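PDB 3Q2K: oxidoreductase from Bordetella pertussis, which probably uses NAD to oxidise the sugar of UDP-N-acetylglucosaminuronic acid, a step toward 2,3-diacetamido-2,3-dideoxy-D-mannuronic acid. Local coordinates for residues 116-121 against 142-147; 155-160 against 311-316. All blocks are in the same frame, centred on the assembly; numbering follows the deposited sequence.

Contact 1. Residues 116-121 against 142-147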
ATOM      1  N   GLY C 116     -23.338  36.544 -17.045  1.00 36.71           N
ATOM      2  CA  GLY C 116     -24.092  37.153 -15.958  1.00 36.54           C
ATOM      3  C   GLY C 116     -25.497  36.654 -15.708  1.00 18.74           C
ATOM      4  O   GLY C 116     -26.282  37.385 -15.106  1.00 42.18           O
ATOM      5  N   ARG C 117     -25.853  35.443 -16.131  1.00 28.92           N
ATOM      6  CA  ARG C 117     -27.169  34.917 -15.775  1.00 25.35           C
ATOM      7  C   ARG C 117     -27.119  33.668 -14.894  1.00 44.34           C
ATOM      8  O   ARG C 117     -26.109  32.973 -14.770  1.00 26.31           O
ATOM      9  CB  ARG C 117     -28.030  34.610 -17.003  1.00 36.46           C
ATOM     10  CG  ARG C 117     -27.582  35.271 -18.290  1.00 62.96           C
ATOM     11  CD  ARG C 117     -28.204  36.633 -18.559  1.00 36.96           C
ATOM     12  NE  ARG C 117     -27.601  37.096 -19.805  1.00 78.30           N
ATOM     13  CZ  ARG C 117     -28.031  36.733 -21.008  1.00 35.91           C
ATOM     14  NH1 ARG C 117     -29.097  35.951 -21.103  1.00 44.92           N
ATOM     15  NH2 ARG C 117     -27.418  37.163 -22.105  1.00 47.40           N
ATOM     16  N   HIS C 118     -28.260  33.360 -14.293  1.00 34.38           N
ATOM     17  CA  HIS C 118     -28.370  32.184 -13.439  1.00 24.59           C
ATOM     18  C   HIS C 118     -28.303  30.899 -14.260  1.00100.00           C
ATOM     19  O   HIS C 118     -28.545  30.949 -15.468  1.00 29.29           O
ATOM     20  CB  HIS C 118     -29.686  32.281 -12.671  1.00 36.97           C
ATOM     21  CG  HIS C 118     -29.817  33.589 -11.963  1.00 52.88           C
ATOM     22  ND1 HIS C 118     -28.980  33.940 -10.926  1.00 52.27           N
ATOM     23  CD2 HIS C 118     -30.612  34.660 -12.200  1.00 33.07           C
ATOM     24  CE1 HIS C 118     -29.272  35.168 -10.532  1.00 30.67           C
ATOM     25  NE2 HIS C 118     -30.271  35.615 -11.272  1.00 60.56           N
ATOM     26  N   VAL C 119     -27.953  29.782 -13.623  1.00 30.19           N
ATOM     27  CA  VAL C 119     -27.813  28.501 -14.313  1.00 33.18           C
ATOM     28  C   VAL C 119     -28.638  27.461 -13.575  1.00 16.35           C
ATOM     29  O   VAL C 119     -28.555  27.367 -12.349  1.00 26.65           O
ATOM     30  CB  VAL C 119     -26.378  27.961 -14.246  1.00 39.88           C
ATOM     31  CG1 VAL C 119     -26.319  26.523 -14.772  1.00 18.61           C
ATOM     32  CG2 VAL C 119     -25.422  28.925 -14.928  1.00 33.69           C
ATOM     33  N   VAL C 120     -29.472  26.750 -14.326  1.00 34.96           N
ATOM     34  CA  VAL C 120     -30.114  25.552 -13.798  1.00 35.05           C
ATOM     35  C   VAL C 120     -29.474  24.381 -14.531  1.00 47.76           C
ATOM     36  O   VAL C 120     -29.767  24.175 -15.707  1.00 24.90           O
ATOM     37  CB  VAL C 120     -31.644  25.536 -13.973  1.00 28.61           C
ATOM     38  CG1 VAL C 120     -32.240  24.278 -13.366  1.00 26.71           C
ATOM     39  CG2 VAL C 120     -32.280  26.748 -13.312  1.00 21.63           C
ATOM     40  N   SER C 121     -28.560  23.660 -13.887  1.00 26.87           N
ATOM     41  CA  SER C 121     -27.903  22.549 -14.578  1.00 32.93           C
ATOM     42  C   SER C 121     -28.637  21.236 -14.345  1.00 22.56           C
ATOM     43  O   SER C 121     -29.030  20.962 -13.206  1.00 28.36           O
ATOM     44  CB  SER C 121     -26.465  22.373 -14.083  1.00 31.37           C
ATOM     45  OG  SER C 121     -25.817  21.360 -14.829  1.00 18.65           O
ATOM     46  N   ALA C 142     -19.306  35.093 -10.275  1.00 33.21           N
ATOM     47  CA  ALA C 142     -20.216  35.955 -11.029  1.00 25.41           C
ATOM     48  C   ALA C 142     -21.384  36.433 -10.171  1.00 41.75           C
ATOM     49  O   ALA C 142     -22.189  37.224 -10.643  1.00 32.01           O
ATOM     50  CB  ALA C 142     -20.767  35.276 -12.262  1.00 31.52           C
ATOM     51  N   GLY C 143     -21.537  35.971  -8.936  1.00 42.30           N
ATOM     52  CA  GLY C 143     -22.696  36.386  -8.156  1.00 24.33           C
ATOM     53  C   GLY C 143     -23.983  35.875  -8.774  1.00 45.61           C
ATOM     54  O   GLY C 143     -25.035  36.477  -8.579  1.00 51.29           O
ATOM     55  N   VAL C 144     -23.955  34.764  -9.504  1.00 35.16           N
ATOM     56  CA  VAL C 144     -25.214  34.241 -10.016  1.00 27.33           C
ATOM     57  C   VAL C 144     -25.611  32.984  -9.249  1.00 63.45           C
ATOM     58  O   VAL C 144     -24.770  32.372  -8.601  1.00 30.47           O
ATOM     59  CB  VAL C 144     -25.162  33.976 -11.536  1.00 41.28           C
ATOM     60  CG1 VAL C 144     -24.993  35.288 -12.306  1.00 33.65           C
ATOM     61  CG2 VAL C 144     -24.044  33.015 -11.904  1.00 17.27           C
ATOM     62  N   ARG C 145     -26.885  32.615  -9.276  1.00 35.71           N
ATOM     63  CA  ARG C 145     -27.400  31.347  -8.769  1.00 24.95           C
ATOM     64  C   ARG C 145     -26.977  30.179  -9.657  1.00 41.05           C
ATOM     65  O   ARG C 145     -27.044  30.266 -10.884  1.00 27.67           O
ATOM     66  CB  ARG C 145     -28.915  31.408  -8.955  1.00 42.67           C
ATOM     67  CG  ARG C 145     -29.727  31.213  -7.700  1.00 59.98           C
ATOM     68  CD  ARG C 145     -29.221  32.221  -6.698  1.00 28.70           C
ATOM     69  NE  ARG C 145     -29.782  31.887  -5.397  1.00 56.81           N
ATOM     70  CZ  ARG C 145     -29.533  32.595  -4.302  1.00 52.32           C
ATOM     71  NH1 ARG C 145     -28.768  33.673  -4.390  1.00 54.32           N
ATOM     72  NH2 ARG C 145     -30.064  32.236  -3.144  1.00 60.43           N
ATOM     73  N   LEU C 146     -26.597  29.064  -9.044  1.00 40.13           N
ATOM     74  CA  LEU C 146     -26.379  27.814  -9.763  1.00 24.86           C
ATOM     75  C   LEU C 146     -27.279  26.788  -9.089  1.00 25.34           C
ATOM     76  O   LEU C 146     -27.086  26.537  -7.901  1.00 24.84           O
ATOM     77  CB  LEU C 146     -24.914  27.394  -9.622  1.00 23.10           C
ATOM     78  CG  LEU C 146     -24.591  25.937  -9.916  1.00 32.72           C
ATOM     79  CD1 LEU C 146     -25.306  25.491 -11.184  1.00 30.42           C
ATOM     80  CD2 LEU C 146     -23.083  25.726 -10.001  1.00 24.72           C
ATOM     81  N   PHE C 147     -28.276  26.256  -9.791  1.00 20.86           N
ATOM     82  CA  PHE C 147     -29.138  25.216  -9.224  1.00 24.06           C
ATOM     83  C   PHE C 147     -28.799  23.891  -9.910  1.00 39.87           C
ATOM     84  O   PHE C 147     -28.383  23.880 -11.062  1.00 30.46           O
ATOM     85  CB  PHE C 147     -30.626  25.450  -9.482  1.00 24.10           C
ATOM     86  CG  PHE C 147     -31.122  26.811  -9.085  1.00 40.40           C
ATOM     87  CD1 PHE C 147     -31.837  26.980  -7.910  1.00 37.24           C
ATOM     88  CD2 PHE C 147     -30.907  27.911  -9.900  1.00 45.92           C
ATOM     89  CE1 PHE C 147     -32.302  28.223  -7.526  1.00 40.70           C
ATOM     90  CE2 PHE C 147     -31.393  29.150  -9.534  1.00 47.57           C
ATOM     91  CZ  PHE C 147     -32.065  29.312  -8.338  1.00 27.95           C
TER
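H118 and R145 meet where two parallel strands come together: the imidazole atom H118 ND1 accepts the backbone N-H of R145 at 3.0 Å. The donor lies practically in the ring plane, so the imidazole turns its edge to the neighbouring backbone. With H118 CG beside its own backbone N (chi1 -53°), the ring reaches across to that amide, and because ND1 is the acceptor here, the proton of a neutral ring would have to sit on NE2. Next to this bond, V144 lays its CB and both methyls against R117 O, with CB to O at 3.5 Å.

Backbone pairing takes over further along. V119 N gives its hydrogen to R145 O (2.9 Å), F147 N to V119 O (2.8 Å) and S121 N to F147 O (2.8 Å), the alternation of a parallel sheet. On one face V119 CG1 and L146 CD1 run side by side at 3.9 Å; on the other V120 CG2 reaches F147 CD2, and V119 O lies at the edge of the F147 ring, nearest CD2. Farther out, the guanidinium of R145 leads away from the strands to a salt bridge with E337.

The two strands frame a right-handed beta-alpha-beta crossover of the Rossmann domain, and helix 129-142 between them ends in a Schellman motif at G143. Strand 118-121 is flanked on its other edge by strand 95-98, helix 105-114 packs on V119 and V144, and helix 321-333 packs on H118, R145 and F147.

Contact 2. Residues 155-160 against 311-316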
ATOM      1  N   ASN C 155     -40.027  14.427  -3.857  1.00 34.09           N
ATOM      2  CA  ASN C 155     -40.928  13.296  -3.683  1.00 17.90           C
ATOM      3  C   ASN C 155     -41.574  13.308  -2.301  1.00 32.67           C
ATOM      4  O   ASN C 155     -40.891  13.337  -1.281  1.00 28.17           O
ATOM      5  CB  ASN C 155     -40.146  11.991  -3.782  1.00 41.05           C
ATOM      6  CG  ASN C 155     -39.913  11.588  -5.217  1.00 22.42           C
ATOM      7  OD1 ASN C 155     -40.155  12.388  -6.117  1.00 31.43           O
ATOM      8  ND2 ASN C 155     -39.420  10.371  -5.434  1.00 44.43           N
ATOM      9  N   ALA C 156     -42.897  13.229  -2.241  1.00 32.79           N
ATOM     10  CA  ALA C 156     -43.543  13.146  -0.934  1.00 29.03           C
ATOM     11  C   ALA C 156     -43.055  12.027  -0.030  1.00 41.53           C
ATOM     12  O   ALA C 156     -42.956  12.258   1.178  1.00 31.40           O
ATOM     13  CB  ALA C 156     -45.052  13.062  -1.064  1.00 26.96           C
ATOM     14  N   THR C 157     -42.821  10.834  -0.576  1.00 20.37           N
ATOM     15  CA  THR C 157     -42.293   9.751   0.255  1.00 25.92           C
ATOM     16  C   THR C 157     -40.962  10.108   0.924  1.00 26.51           C
ATOM     17  O   THR C 157     -40.790   9.862   2.116  1.00 33.95           O
ATOM     18  CB  THR C 157     -42.030   8.533  -0.631  1.00 36.44           C
ATOM     19  OG1 THR C 157     -41.290   9.025  -1.758  1.00 23.51           O
ATOM     20  CG2 THR C 157     -43.357   7.916  -1.093  1.00 22.29           C
ATOM     21  N   LEU C 158     -40.026  10.691   0.179  1.00 34.00           N
ATOM     22  CA  LEU C 158     -38.679  10.910   0.699  1.00 27.34           C
ATOM     23  C   LEU C 158     -38.707  12.129   1.619  1.00 24.06           C
ATOM     24  O   LEU C 158     -37.991  12.178   2.620  1.00 30.38           O
ATOM     25  CB  LEU C 158     -37.673  11.089  -0.443  1.00 32.15           C
ATOM     26  CG  LEU C 158     -37.347   9.886  -1.339  1.00 35.97           C
ATOM     27  CD1 LEU C 158     -36.456  10.209  -2.542  1.00 21.92           C
ATOM     28  CD2 LEU C 158     -36.766   8.727  -0.533  1.00 20.94           C
ATOM     29  N   GLN C 159     -39.570  13.102   1.330  1.00 30.16           N
ATOM     30  CA  GLN C 159     -39.812  14.164   2.305  1.00 31.89           C
ATOM     31  C   GLN C 159     -40.215  13.659   3.686  1.00 32.44           C
ATOM     32  O   GLN C 159     -39.698  14.109   4.709  1.00 26.30           O
ATOM     33  CB  GLN C 159     -40.856  15.165   1.795  1.00 64.74           C
ATOM     34  CG  GLN C 159     -40.275  16.282   0.937  1.00 25.56           C
ATOM     35  CD  GLN C 159     -39.102  16.983   1.602  1.00 79.35           C
ATOM     36  OE1 GLN C 159     -39.213  17.448   2.736  1.00 56.74           O
ATOM     37  NE2 GLN C 159     -37.964  17.047   0.918  1.00 30.80           N
ATOM     38  N   LEU C 160     -41.132  12.702   3.747  1.00 31.84           N
ATOM     39  CA  LEU C 160     -41.492  12.143   5.051  1.00 16.87           C
ATOM     40  C   LEU C 160     -40.309  11.451   5.723  1.00 24.93           C
ATOM     41  O   LEU C 160     -40.136  11.477   6.940  1.00 39.03           O
ATOM     42  CB  LEU C 160     -42.588  11.087   4.890  1.00 33.70           C
ATOM     43  CG  LEU C 160     -44.037  11.489   4.615  1.00 38.16           C
ATOM     44  CD1 LEU C 160     -44.851  10.226   4.358  1.00 32.78           C
ATOM     45  CD2 LEU C 160     -44.547  12.199   5.849  1.00 40.97           C
ATOM     46  N   TYR C 311     -49.317   7.715  -2.977  1.00 39.58           N
ATOM     47  CA  TYR C 311     -50.146   7.906  -4.165  1.00 26.07           C
ATOM     48  C   TYR C 311     -49.635   9.139  -4.903  1.00 31.50           C
ATOM     49  O   TYR C 311     -49.506   9.149  -6.127  1.00 43.36           O
ATOM     50  CB  TYR C 311     -51.650   8.010  -3.899  1.00 54.03           C
ATOM     51  CG  TYR C 311     -52.366   8.429  -5.164  1.00 79.16           C
ATOM     52  CD1 TYR C 311     -52.587   9.773  -5.442  1.00 48.66           C
ATOM     53  CD2 TYR C 311     -52.755   7.489  -6.113  1.00 87.86           C
ATOM     54  CE1 TYR C 311     -53.214  10.163  -6.612  1.00 57.08           C
ATOM     55  CE2 TYR C 311     -53.387   7.871  -7.285  1.00 45.89           C
ATOM     56  CZ  TYR C 311     -53.608   9.210  -7.528  1.00 70.43           C
ATOM     57  OH  TYR C 311     -54.231   9.608  -8.690  1.00 93.80           O
ATOM     58  N   GLU C 312     -49.335  10.177  -4.131  1.00 28.84           N
ATOM     59  CA  GLU C 312     -48.769  11.383  -4.720  1.00 31.34           C
ATOM     60  C   GLU C 312     -47.438  11.191  -5.444  1.00 43.77           C
ATOM     61  O   GLU C 312     -47.298  11.616  -6.589  1.00 39.75           O
ATOM     62  CB  GLU C 312     -48.667  12.473  -3.654  1.00 88.80           C
ATOM     63  CG  GLU C 312     -47.936  13.690  -4.177  1.00 52.38           C
ATOM     64  CD  GLU C 312     -47.787  14.758  -3.114  1.00100.00           C
ATOM     65  OE1 GLU C 312     -47.017  15.702  -3.390  1.00 54.68           O
ATOM     66  OE2 GLU C 312     -48.408  14.650  -2.033  1.00 90.66           O
ATOM     67  N   THR C 313     -46.450  10.550  -4.827  1.00 57.69           N
ATOM     68  CA  THR C 313     -45.147  10.454  -5.485  1.00 44.24           C
ATOM     69  C   THR C 313     -45.280   9.632  -6.761  1.00 54.02           C
ATOM     70  O   THR C 313     -44.707   9.954  -7.808  1.00 29.71           O
ATOM     71  CB  THR C 313     -44.073   9.828  -4.572  1.00 26.25           C
ATOM     72  OG1 THR C 313     -44.154  10.440  -3.281  1.00 38.16           O
ATOM     73  CG2 THR C 313     -42.678  10.009  -5.155  1.00 33.98           C
ATOM     74  N   THR C 314     -46.064   8.562  -6.642  1.00 38.39           N
ATOM     75  CA  THR C 314     -46.321   7.697  -7.789  1.00 53.50           C
ATOM     76  C   THR C 314     -46.972   8.428  -8.956  1.00 92.79           C
ATOM     77  O   THR C 314     -46.610   8.199 -10.114  1.00 25.62           O
ATOM     78  CB  THR C 314     -47.146   6.455  -7.430  1.00 43.88           C
ATOM     79  OG1 THR C 314     -46.441   5.736  -6.414  1.00 47.83           O
ATOM     80  CG2 THR C 314     -47.299   5.572  -8.656  1.00 44.58           C
ATOM     81  N   SER C 315     -47.909   9.310  -8.619  1.00 42.74           N
ATOM     82  CA  SER C 315     -48.623  10.068  -9.645  1.00 43.23           C
ATOM     83  C   SER C 315     -47.802  11.088 -10.434  1.00 58.45           C
ATOM     84  O   SER C 315     -48.262  11.581 -11.463  1.00 49.52           O
ATOM     85  CB  SER C 315     -49.873  10.738  -9.070  1.00 34.91           C
ATOM     86  OG  SER C 315     -49.767  12.152  -9.091  1.00 65.00           O
ATOM     87  N   VAL C 316     -46.606  11.439  -9.975  1.00 35.52           N
ATOM     88  CA  VAL C 316     -45.773  12.326 -10.781  1.00 52.14           C
ATOM     89  C   VAL C 316     -44.513  11.613 -11.254  1.00 31.24           C
ATOM     90  O   VAL C 316     -43.600  12.226 -11.813  1.00 45.43           O
ATOM     91  CB  VAL C 316     -45.385  13.622 -10.056  1.00 53.94           C
ATOM     92  CG1 VAL C 316     -46.645  14.329  -9.567  1.00 33.65           C
ATOM     93  CG2 VAL C 316     -44.394  13.291  -8.947  1.00 45.11           C
TER
HETATM   94  O   HOH W   1     -44.609  13.850  -4.592  1.00 36.27           O
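T313 reaches from helix 306-315 to the first turn of helix 156-166, and its side chain carries most of the contact. Its CB lies 4.0 Å from T157 CG2. From there OG1 turns to the side of its own backbone N (chi1 -46°) and accepts the N-H of T157 at 3.0 Å, with an N-H...O angle of 157°. A156 N is nearly as close to T313 OG1, but its angle is too poor for a bond. The same hydroxyl hydrogen-bonds A309 O one turn back in its own helix, so it links that carbonyl to the start of the other helix. The remaining branch, CG2, points to the side chain of N155, the N-cap residue, though their spacing in the model is doubtful.

The axes of segments 156-160 and 311-315 pass 9.1 Å apart at closest approach, their N-to-C directions 135° apart. Helix 156-166 is the next helix after the last Rossmann strand, 146-148; helix 306-315 lies in the C-terminal alpha/beta region of this GFO/IDH/MocA family enzyme.

At the exposed side E312, its chain extended, lays its carboxylate against A156 CB, with CD 3.8 Å away. A water accepts from A156 N and donates to E312 OE1, and the helix dipole would probably favour a carboxylate near this N-terminal end. T157 OG1 turns to V288 O.

Contact 1 closes before contact 2 opens: strand 146-148 ends the parallel Rossmann sheet, and helix 156-166 follows it in the chain. Their centres lie 28 Å apart and their nearest atoms about 15 Å, so they do not touch. Contact 1 joins consecutive strands of one beta-alpha-beta unit within the NAD-binding domain, whereas contact 2 brings together segments with 150 residues between them, most of the C-terminal domain's mixed sheet among them. Both approach the ligands: S121 has its side chain about 7 Å from bound NADH, and that of N155 is about 8 Å from the UDP-sugar. The chain between them includes Q151, an NADH-binding residue, and thus leads from the cofactor sheet toward the substrate side.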